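Dihydroorotase (Campylobacter jejuni subsp. jejuni, PDB 3PNU) probably catalyses the reversible, zinc-dependent cyclisation of N-carbamoyl-L-aspartate to (S)-dihydroorotate in de novo pyrimidine biosynthesis. Local coordinates at residues A[73-76]-A[77-81]; A[191-194]-A[195-199]; A[309-313]-A[314-318]; A[332-335]-A[336-339]. One frame throughout, in Å; residues are numbered along the deposited sequence.

Interaction 1: residues A[73-76]-A[77-81]; sequences LKAY and KMRIL
Leu73, Lys74, Ala75 and Tyr76 each accept a backbone i to i+4 hydrogen bond, from the N of Lys77, Met78, Arg79 and Ile80 respectively, as expected inside an alpha helix. This is helix 70-84, the crossover helix of the beta-alpha-beta unit between strands 56-59 and 90-93 of the TIM barrel. Tyr76 is the main side chain of the contact. Its CG lies anti to the backbone N (chi1 179°), which sends the ring outward and somewhat toward the next turn, where Ile80 can meet its face. Ile80 CD1 lies over one ring face in a CH-pi contact, 3.9 Å from the Tyr76 ring centroid and 13° off its normal. Met93, Ile59 and Leu43 pack around this pair, so it belongs to the layer between helices and strands. Arg79 approaches Tyr76 from another direction. Its chain bends back at chi3 and lays the guanidinium over the Tyr76 backbone, with CZ 3.7 Å from Tyr76 CA. The charge is met elsewhere, by a salt bridge to Asp39. On the exposed side, Lys74 and Met78 run side by side, and Lys74 CG lies 3.9 Å from Met78 CE.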
loop_
_atom_site.group_PDB
_atom_site.type_symbol
_atom_site.label_atom_id
_atom_site.label_comp_id
_atom_site.label_asym_id
_atom_site.label_seq_id
_atom_site.Cartn_x
_atom_site.Cartn_y
_atom_site.Cartn_z
ATOM N N LEU A 73 30.618 17.016 -7.073
ATOM C CA LEU A 73 29.444 17.835 -7.418
ATOM C C LEU A 73 29.702 18.525 -8.755
ATOM O O LEU A 73 28.863 18.478 -9.651
ATOM C CB LEU A 73 29.158 18.858 -6.309
ATOM C CG LEU A 73 27.903 19.736 -6.377
ATOM C CD1 LEU A 73 26.638 18.915 -6.196
ATOM C CD2 LEU A 73 27.957 20.798 -5.306
ATOM N N LYS A 74 30.872 19.158 -8.888
ATOM C CA LYS A 74 31.254 19.812 -10.156
ATOM C C LYS A 74 31.207 18.786 -11.277
ATOM O O LYS A 74 30.630 19.027 -12.337
ATOM C CB LYS A 74 32.676 20.399 -10.096
ATOM C CG LYS A 74 33.129 21.105 -11.416
ATOM C CD LYS A 74 34.671 21.332 -11.505
ATOM C CE LYS A 74 35.243 22.248 -10.402
ATOM N NZ LYS A 74 34.730 23.654 -10.471
ATOM N N ALA A 75 31.823 17.636 -11.021
ATOM C CA ALA A 75 31.869 16.549 -11.984
ATOM C C ALA A 75 30.467 16.173 -12.466
ATOM O O ALA A 75 30.226 16.076 -13.665
ATOM C CB ALA A 75 32.575 15.336 -11.364
ATOM N N TYR A 76 29.540 15.978 -11.522
ATOM C CA TYR A 76 28.144 15.608 -11.845
ATOM C C TYR A 76 27.445 16.727 -12.610
ATOM O O TYR A 76 26.713 16.478 -13.577
ATOM C CB TYR A 76 27.398 15.256 -10.549
ATOM C CG TYR A 76 25.944 14.868 -10.700
ATOM C CD1 TYR A 76 25.534 13.995 -11.701
ATOM C CD2 TYR A 76 24.988 15.310 -9.784
ATOM C CE1 TYR A 76 24.211 13.623 -11.835
ATOM C CE2 TYR A 76 23.651 14.925 -9.895
ATOM C CZ TYR A 76 23.269 14.087 -10.919
ATOM O OH TYR A 76 21.958 13.708 -11.043
ATOM N N LYS A 77 27.680 17.963 -12.175
ATOM C CA LYS A 77 27.112 19.136 -12.852
ATOM C C LYS A 77 27.533 19.112 -14.317
ATOM O O LYS A 77 26.694 19.223 -15.221
ATOM C CB LYS A 77 27.587 20.432 -12.198
ATOM C CG LYS A 77 27.004 21.695 -12.833
ATOM C CD LYS A 77 27.386 22.954 -12.046
ATOM C CE LYS A 77 26.673 24.183 -12.587
ATOM N NZ LYS A 77 27.038 25.428 -11.855
ATOM N N MET A 78 28.838 18.952 -14.551
ATOM C CA MET A 78 29.335 18.902 -15.918
ATOM C C MET A 78 28.547 17.858 -16.687
ATOM O O MET A 78 28.050 18.136 -17.783
ATOM C CB MET A 78 30.843 18.586 -15.980
ATOM C CG MET A 78 31.770 19.678 -15.393
ATOM S SD MET A 78 31.597 21.348 -16.125
ATOM C CE MET A 78 32.836 22.273 -15.176
ATOM N N ARG A 79 28.410 16.666 -16.104
ATOM C CA ARG A 79 27.675 15.584 -16.769
ATOM C C ARG A 79 26.248 16.017 -17.089
ATOM O O ARG A 79 25.745 15.742 -18.173
ATOM C CB ARG A 79 27.688 14.280 -15.944
ATOM C CG ARG A 79 29.076 13.694 -15.699
ATOM C CD ARG A 79 29.026 12.229 -15.208
ATOM N NE ARG A 79 28.512 12.067 -13.850
ATOM C CZ ARG A 79 29.261 12.158 -12.754
ATOM N NH1 ARG A 79 30.554 12.434 -12.843
ATOM N NH2 ARG A 79 28.721 11.995 -11.555
ATOM N N ILE A 80 25.603 16.711 -16.152
ATOM C CA ILE A 80 24.235 17.188 -16.382
ATOM C C ILE A 80 24.221 18.163 -17.549
ATOM O O ILE A 80 23.413 18.027 -18.464
ATOM C CB ILE A 80 23.598 17.878 -15.138
ATOM C CG1 ILE A 80 23.553 16.921 -13.946
ATOM C CG2 ILE A 80 22.181 18.338 -15.467
ATOM C CD1 ILE A 80 23.139 17.551 -12.664
ATOM N N LEU A 81 25.119 19.143 -17.517
ATOM C CA LEU A 81 25.193 20.146 -18.595
ATOM C C LEU A 81 25.353 19.527 -19.986
ATOM O O LEU A 81 24.721 19.981 -20.940
ATOM C CB LEU A 81 26.297 21.161 -18.317
ATOM C CG LEU A 81 26.007 22.098 -17.143
ATOM C CD1 LEU A 81 27.228 22.979 -16.878
ATOM C CD2 LEU A 81 24.748 22.948 -17.396
#

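Interaction 2: residues A[191-194]-A[195-199]; sequences TTKT and LCELL
Thr192 is the N-cap of helix 193-201 and bonds Leu195 through its side chain. OG1 of Thr192 accepts from Leu195 N at 3.1 Å, with an N-H...O angle of 154°. The torsion behind this is chi1 62°, which sets OG1 between the backbone N and the carbonyl carbon and turns it toward the start of the helix. The same hydroxyl is hydrogen-bonded to Glu166 OE1, so the cap itself is held by a second residue. Leu195 CG packs against this oxygen, 3.6 Å from Thr192 OG1. The Thr192 carbonyl takes the next amide: Cys196 N bonds Thr192 O at 3.1 Å. Leu195 N also makes a weak bond to Thr192 O.

Lys193 follows, the first helical residue. Here the chain has left strand 185-187 of the TIM barrel and enters the crossover helix that leads to strand 205-209. Lys193 O accepts from Glu197 N at 2.9 Å. Outside this backbone bond the two side chains cross at a slant. Both are extended, and the nearest approach is from the Lys193 methylene CE, 3.2 Å from Glu197 OE2. Lys193 NZ stays 4.3 Å from Glu197 OE2, so the opposite charges probably attract but do not form a salt bridge.

Thr194 bonds onward through its backbone, with Leu198 N donating to Thr194 O at 3.0 Å. Its OG1 turns to Ser167 OG. Leu195 and Leu198 both reach Tyr173 of helix 170-179, while Cys196 packs on Leu245 and Leu248 of helix 239-250.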
loop_
_atom_site.group_PDB
_atom_site.type_symbol
_atom_site.label_atom_id
_atom_site.label_comp_id
_atom_site.label_asym_id
_atom_site.label_seq_id
_atom_site.Cartn_x
_atom_site.Cartn_y
_atom_site.Cartn_z
ATOM N N THR A 191 2.943 15.628 2.119
ATOM C CA THR A 191 1.817 14.795 1.754
ATOM C C THR A 191 0.728 14.690 2.803
ATOM O O THR A 191 -0.175 13.903 2.643
ATOM C CB THR A 191 2.328 13.381 1.537
ATOM O OG1 THR A 191 2.869 12.888 2.772
ATOM C CG2 THR A 191 3.432 13.364 0.437
ATOM N N THR A 192 0.816 15.471 3.867
ATOM C CA THR A 192 -0.135 15.396 4.949
ATOM C C THR A 192 -0.694 16.747 5.343
ATOM O O THR A 192 -0.049 17.795 5.191
ATOM C CB THR A 192 0.544 14.876 6.227
ATOM O OG1 THR A 192 1.564 15.801 6.627
ATOM C CG2 THR A 192 1.157 13.476 6.023
ATOM N N LYS A 193 -1.893 16.718 5.892
ATOM C CA LYS A 193 -2.519 17.918 6.398
ATOM C C LYS A 193 -1.681 18.434 7.572
ATOM O O LYS A 193 -1.562 19.634 7.784
ATOM C CB LYS A 193 -3.938 17.599 6.827
ATOM C CG LYS A 193 -4.748 18.798 7.327
ATOM C CD LYS A 193 -6.187 18.397 7.531
ATOM C CE LYS A 193 -7.007 19.520 8.141
ATOM N NZ LYS A 193 -8.434 19.111 8.303
ATOM N N THR A 194 -1.078 17.519 8.321
ATOM C CA THR A 194 -0.246 17.910 9.435
ATOM C C THR A 194 0.839 18.881 8.991
ATOM O O THR A 194 1.072 19.876 9.661
ATOM C CB THR A 194 0.457 16.696 10.091
ATOM O OG1 THR A 194 -0.513 15.694 10.425
ATOM C CG2 THR A 194 1.234 17.119 11.345
ATOM N N LEU A 195 1.505 18.606 7.872
ATOM C CA LEU A 195 2.589 19.502 7.444
ATOM C C LEU A 195 2.046 20.727 6.721
ATOM O O LEU A 195 2.667 21.788 6.733
ATOM C CB LEU A 195 3.692 18.769 6.665
ATOM C CG LEU A 195 4.446 17.718 7.490
ATOM C CD1 LEU A 195 5.672 17.195 6.736
ATOM C CD2 LEU A 195 4.908 18.277 8.866
ATOM N N CYS A 196 0.888 20.600 6.097
ATOM C CA CYS A 196 0.271 21.778 5.506
ATOM C C CYS A 196 0.034 22.794 6.616
ATOM O O CYS A 196 0.309 23.959 6.445
ATOM C CB CYS A 196 -1.049 21.450 4.821
ATOM S SG CYS A 196 -0.813 20.434 3.370
ATOM N N GLU A 197 -0.461 22.339 7.753
ATOM C CA GLU A 197 -0.732 23.229 8.895
ATOM C C GLU A 197 0.521 23.743 9.572
ATOM O O GLU A 197 0.619 24.935 9.840
ATOM C CB GLU A 197 -1.639 22.530 9.914
ATOM C CG GLU A 197 -3.066 22.359 9.370
ATOM C CD GLU A 197 -3.994 21.551 10.269
ATOM O OE1 GLU A 197 -3.563 21.057 11.339
ATOM O OE2 GLU A 197 -5.175 21.405 9.880
ATOM N N LEU A 198 1.485 22.854 9.823
ATOM C CA LEU A 198 2.738 23.237 10.477
ATOM C C LEU A 198 3.478 24.323 9.689
ATOM O O LEU A 198 4.174 25.131 10.263
ATOM C CB LEU A 198 3.666 22.028 10.651
ATOM C CG LEU A 198 4.930 22.231 11.504
ATOM C CD1 LEU A 198 4.592 22.382 13.020
ATOM C CD2 LEU A 198 5.885 21.085 11.316
ATOM N N LEU A 199 3.321 24.321 8.374
ATOM C CA LEU A 199 3.943 25.297 7.499
ATOM C C LEU A 199 3.617 26.733 7.930
ATOM O O LEU A 199 4.456 27.626 7.798
ATOM C CB LEU A 199 3.446 25.082 6.073
ATOM C CG LEU A 199 4.030 25.889 4.921
ATOM C CD1 LEU A 199 5.551 25.698 4.758
ATOM C CD2 LEU A 199 3.308 25.511 3.597
#

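Interaction 3: residues A[309-313]-A[314-318]; sequences NTCKI and YDLKF
Cys311 and Tyr314 carry most of this contact at the C-terminal end of helix 299-314, with Ile313 beside them. Cys311 O receives the closing bonds of the helix. Leu316 N reaches it at 3.1 Å, in the carbonyl plane and on a lone pair. Asp315 N makes a weak bond to the same oxygen. The Leu316 bond, i to i+5, goes with the positive phi of Asp315 (65°), where the chain leaves the helix. The chain then returns beside Cys311, where its SG meets the edge of the Phe318 ring. The sulfur is 3.5 Å from Phe318 CE2 and lies close to the ring plane, a sulfur-aromatic contact.

Tyr314 still takes the regular helix bond, with its N donating to Thr310 O. Ile313 CG2 lies over one face of its ring, 3.8 Å from the Tyr314 centroid, a CH-pi contact between neighbours that point the same way. Thr310 CG2 touches both Tyr314 CD1 and Leu316 CD1, each at 3.8 Å. Outside the segments, Phe113 meets Tyr314 edge-to-face. Thr310, Cys311, Ile313, Tyr314 and Leu316 pack on strands 31-35 and 256-258, Phe318 on loop residues Asn29 and Cys55. A water donates to Lys312 O and to Asp315 OD1. The last carbonyls of the helix are thus met by different partners: Cys311 O by amides, Lys312 O by water and Ile313 O by Lys184 NZ.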
loop_
_atom_site.group_PDB
_atom_site.type_symbol
_atom_site.label_atom_id
_atom_site.label_comp_id
_atom_site.label_asym_id
_atom_site.label_seq_id
_atom_site.Cartn_x
_atom_site.Cartn_y
_atom_site.Cartn_z
ATOM N N ASN A 309 6.891 32.022 -6.439
ATOM C CA ASN A 309 7.089 31.777 -5.016
ATOM C C ASN A 309 8.552 31.480 -4.749
ATOM O O ASN A 309 9.170 32.066 -3.860
ATOM C CB ASN A 309 6.205 30.637 -4.495
ATOM C CG ASN A 309 4.717 30.983 -4.520
ATOM O OD1 ASN A 309 4.339 32.061 -4.962
ATOM N ND2 ASN A 309 3.862 30.052 -4.043
ATOM N N THR A 310 9.110 30.565 -5.528
ATOM C CA THR A 310 10.500 30.229 -5.381
ATOM C C THR A 310 11.335 31.476 -5.623
ATOM O O THR A 310 12.209 31.791 -4.836
ATOM C CB THR A 310 10.928 29.174 -6.389
ATOM O OG1 THR A 310 10.233 27.952 -6.125
ATOM C CG2 THR A 310 12.419 28.941 -6.311
ATOM N N CYS A 311 11.057 32.192 -6.706
ATOM C CA CYS A 311 11.833 33.406 -7.027
ATOM C C CYS A 311 11.835 34.413 -5.891
ATOM O O CYS A 311 12.873 34.977 -5.581
ATOM C CB CYS A 311 11.380 34.057 -8.340
ATOM S SG CYS A 311 11.868 33.092 -9.799
ATOM N N LYS A 312 10.691 34.612 -5.259
ATOM C CA LYS A 312 10.593 35.561 -4.151
ATOM C C LYS A 312 11.327 35.074 -2.891
ATOM O O LYS A 312 12.023 35.841 -2.245
ATOM C CB LYS A 312 9.126 35.863 -3.829
ATOM C CG LYS A 312 8.983 36.865 -2.711
ATOM C CD LYS A 312 7.561 37.324 -2.528
ATOM C CE LYS A 312 7.489 38.392 -1.446
ATOM N NZ LYS A 312 6.123 38.973 -1.395
ATOM N N ILE A 313 11.176 33.791 -2.570
ATOM C CA ILE A 313 11.811 33.179 -1.410
ATOM C C ILE A 313 13.325 33.251 -1.436
ATOM O O ILE A 313 13.959 33.521 -0.408
ATOM C CB ILE A 313 11.390 31.702 -1.288
ATOM C CG1 ILE A 313 9.927 31.631 -0.854
ATOM C CG2 ILE A 313 12.298 30.963 -0.287
ATOM C CD1 ILE A 313 9.324 30.251 -0.916
ATOM N N TYR A 314 13.908 33.019 -2.606
ATOM C CA TYR A 314 15.369 33.013 -2.743
ATOM C C TYR A 314 15.975 34.234 -3.457
ATOM O O TYR A 314 17.188 34.381 -3.452
ATOM C CB TYR A 314 15.844 31.737 -3.469
ATOM C CG TYR A 314 15.508 30.448 -2.765
ATOM C CD1 TYR A 314 14.426 29.679 -3.169
ATOM C CD2 TYR A 314 16.255 30.005 -1.669
ATOM C CE1 TYR A 314 14.107 28.509 -2.528
ATOM C CE2 TYR A 314 15.933 28.835 -1.019
ATOM C CZ TYR A 314 14.853 28.086 -1.462
ATOM O OH TYR A 314 14.504 26.906 -0.836
ATOM N N ASP A 315 15.147 35.100 -4.045
ATOM C CA ASP A 315 15.623 36.288 -4.797
ATOM C C ASP A 315 16.376 35.866 -6.015
ATOM O O ASP A 315 17.544 36.194 -6.176
ATOM C CB ASP A 315 16.537 37.190 -3.973
ATOM C CG ASP A 315 15.796 38.282 -3.257
ATOM O OD1 ASP A 315 14.754 38.740 -3.775
ATOM O OD2 ASP A 315 16.280 38.693 -2.180
ATOM N N LEU A 316 15.714 35.112 -6.866
ATOM C CA LEU A 316 16.338 34.652 -8.073
ATOM C C LEU A 316 16.123 35.676 -9.182
ATOM O O LEU A 316 15.160 36.449 -9.161
ATOM C CB LEU A 316 15.743 33.316 -8.497
ATOM C CG LEU A 316 15.772 32.204 -7.464
ATOM C CD1 LEU A 316 15.096 30.997 -8.071
ATOM C CD2 LEU A 316 17.178 31.876 -7.001
ATOM N N LYS A 317 17.035 35.664 -10.143
ATOM C CA LYS A 317 16.962 36.525 -11.294
ATOM C C LYS A 317 17.421 35.755 -12.518
ATOM O O LYS A 317 18.200 34.808 -12.393
ATOM C CB LYS A 317 17.805 37.778 -11.065
ATOM C CG LYS A 317 17.150 38.697 -10.083
ATOM C CD LYS A 317 17.809 40.039 -10.011
ATOM C CE LYS A 317 16.949 40.962 -9.185
ATOM N NZ LYS A 317 15.606 41.136 -9.798
ATOM N N PHE A 318 16.948 36.163 -13.693
ATOM C CA PHE A 318 17.293 35.471 -14.941
ATOM C C PHE A 318 17.864 36.392 -16.035
ATOM O O PHE A 318 17.289 37.434 -16.337
ATOM C CB PHE A 318 16.048 34.779 -15.479
ATOM C CG PHE A 318 15.346 33.923 -14.459
ATOM C CD1 PHE A 318 15.624 32.559 -14.357
ATOM C CD2 PHE A 318 14.410 34.484 -13.590
ATOM C CE1 PHE A 318 14.979 31.772 -13.410
ATOM C CE2 PHE A 318 13.762 33.698 -12.646
ATOM C CZ PHE A 318 14.048 32.340 -12.556
HETATM O O HOH W 1 12.514 38.621 -2.567
#

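Interaction 4: residues A[332-335]-A[336-339]; sequences QVPN and VYED
Tyr337 and Pro334 are brought together by a chi1 of -76° in the tyrosine, which sets its CG anti to the carbonyl carbon and beside the backbone N, and swings the ring back along the chain. The backbone helps. Asn335 alone has a helix-like psi, -12°, between the extended Pro334 and Val336. This kink shortens the path, so that Pro334 CA and Tyr337 CA are 6.9 Å apart.

The proline ring then crosses one face of the tyrosine at a slant. Pro334 CG is 3.5 Å from Tyr337 CZ. Pro334 CB lies over the same ring, 4.3 Å from the Tyr337 centroid and 25° off the normal, a CH-pi contact. The proline is shifted toward the hydroxyl end of the tyrosine, and Pro334 CD comes within 3.3 Å of Tyr337 OH. Val333 is a distant neighbour of the same hydroxyl, with CG1 4.5 Å from Tyr337 OH.

The contact spans the link between two pieces of beta structure. Strand 331-332 is an outer strand of the four-stranded antiparallel sheet, next to strand 352-357. Strand 337-338 pairs weakly with 343-344 as a small antiparallel hairpin, and Tyr337 shares a backbone hydrogen bond with Val344. Pro283, Pro346 and Leu49 of helix 40-51 also pack on Tyr337, so this ring joins the hairpin to the body of the enzyme.

At the backbone, Val336 turns its carbonyl toward the proline: Pro334 CB lies 3.5 Å from Val336 O.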
loop_
_atom_site.group_PDB
_atom_site.type_symbol
_atom_site.label_atom_id
_atom_site.label_comp_id
_atom_site.label_asym_id
_atom_site.label_seq_id
_atom_site.Cartn_x
_atom_site.Cartn_y
_atom_site.Cartn_z
ATOM N N GLN A 332 -1.015 11.603 -26.753
ATOM C CA GLN A 332 -0.913 10.398 -25.949
ATOM C C GLN A 332 0.484 10.288 -25.395
ATOM O O GLN A 332 1.460 10.546 -26.099
ATOM C CB GLN A 332 -1.231 9.153 -26.766
ATOM C CG GLN A 332 -1.331 7.909 -25.897
ATOM C CD GLN A 332 -1.658 6.654 -26.678
ATOM O OE1 GLN A 332 -1.290 6.515 -27.849
ATOM N NE2 GLN A 332 -2.337 5.714 -26.021
ATOM N N VAL A 333 0.578 9.876 -24.136
ATOM C CA VAL A 333 1.850 9.772 -23.479
ATOM C C VAL A 333 2.519 8.454 -23.835
ATOM O O VAL A 333 1.913 7.395 -23.706
ATOM C CB VAL A 333 1.693 9.874 -21.929
ATOM C CG1 VAL A 333 3.077 9.881 -21.238
ATOM C CG2 VAL A 333 0.884 11.118 -21.539
ATOM N N PRO A 334 3.783 8.511 -24.283
ATOM C CA PRO A 334 4.509 7.288 -24.596
ATOM C C PRO A 334 4.457 6.310 -23.445
ATOM O O PRO A 334 4.409 6.717 -22.289
ATOM C CB PRO A 334 5.952 7.761 -24.792
ATOM C CG PRO A 334 5.839 9.187 -25.190
ATOM C CD PRO A 334 4.577 9.721 -24.566
ATOM N N ASN A 335 4.467 5.027 -23.760
ATOM C CA ASN A 335 4.426 4.007 -22.735
ATOM C C ASN A 335 5.813 3.799 -22.134
ATOM O O ASN A 335 5.953 3.153 -21.099
ATOM C CB ASN A 335 3.860 2.707 -23.319
ATOM C CG ASN A 335 2.433 2.874 -23.840
ATOM O OD1 ASN A 335 1.688 3.749 -23.396
ATOM N ND2 ASN A 335 2.054 2.034 -24.783
ATOM N N VAL A 336 6.829 4.369 -22.774
ATOM C CA VAL A 336 8.203 4.253 -22.297
ATOM C C VAL A 336 9.100 5.302 -22.978
ATOM O O VAL A 336 8.785 5.790 -24.056
ATOM C CB VAL A 336 8.764 2.824 -22.580
ATOM C CG1 VAL A 336 8.798 2.557 -24.082
ATOM C CG2 VAL A 336 10.155 2.629 -21.967
ATOM N N TYR A 337 10.195 5.668 -22.332
ATOM C CA TYR A 337 11.157 6.584 -22.925
ATOM C C TYR A 337 12.459 5.787 -23.032
ATOM O O TYR A 337 13.227 5.681 -22.087
ATOM C CB TYR A 337 11.280 7.885 -22.118
ATOM C CG TYR A 337 10.102 8.844 -22.331
ATOM C CD1 TYR A 337 10.189 9.892 -23.248
ATOM C CD2 TYR A 337 8.911 8.692 -21.634
ATOM C CE1 TYR A 337 9.121 10.771 -23.453
ATOM C CE2 TYR A 337 7.838 9.565 -21.838
ATOM C CZ TYR A 337 7.957 10.602 -22.747
ATOM O OH TYR A 337 6.910 11.461 -22.957
ATOM N N GLU A 338 12.670 5.225 -24.217
ATOM C CA GLU A 338 13.779 4.316 -24.507
ATOM C C GLU A 338 15.081 4.907 -25.021
ATOM O O GLU A 338 15.205 6.090 -25.323
ATOM C CB GLU A 338 13.298 3.313 -25.581
ATOM C CG GLU A 338 12.215 2.344 -25.124
ATOM C CD GLU A 338 11.412 1.745 -26.281
ATOM O OE1 GLU A 338 10.836 2.525 -27.073
ATOM O OE2 GLU A 338 11.317 0.501 -26.367
ATOM N N ASP A 339 16.050 4.008 -25.098
ATOM C CA ASP A 339 17.346 4.261 -25.671
ATOM C C ASP A 339 18.139 2.933 -25.616
ATOM O O ASP A 339 17.576 1.855 -25.378
ATOM C CB ASP A 339 18.084 5.458 -25.014
ATOM C CG ASP A 339 18.744 5.114 -23.693
ATOM O OD1 ASP A 339 19.599 5.912 -23.250
ATOM O OD2 ASP A 339 18.440 4.052 -23.113
#

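How the interactions relate
The four contacts come in series along the chain, and none touches another. Interactions 1 and 2 lie on two crossover helices of the TIM barrel, 70-84 and 193-201. They are on opposite sides of the chain's centre, with their own centres about 34 Å apart. Interaction 3 ends helix 299-314, before the chain enters strand 323-327. It comes nearest to interaction 2, with about 8 Å between closest atoms. Interaction 4 follows between strand 331-332 of the four-stranded antiparallel sheet and strand 337-338. Interactions 1 to 3 belong to the helices and helix ends of the zinc-holding barrel; interaction 4 lies in the added beta region, which meets the barrel at helix 40-51.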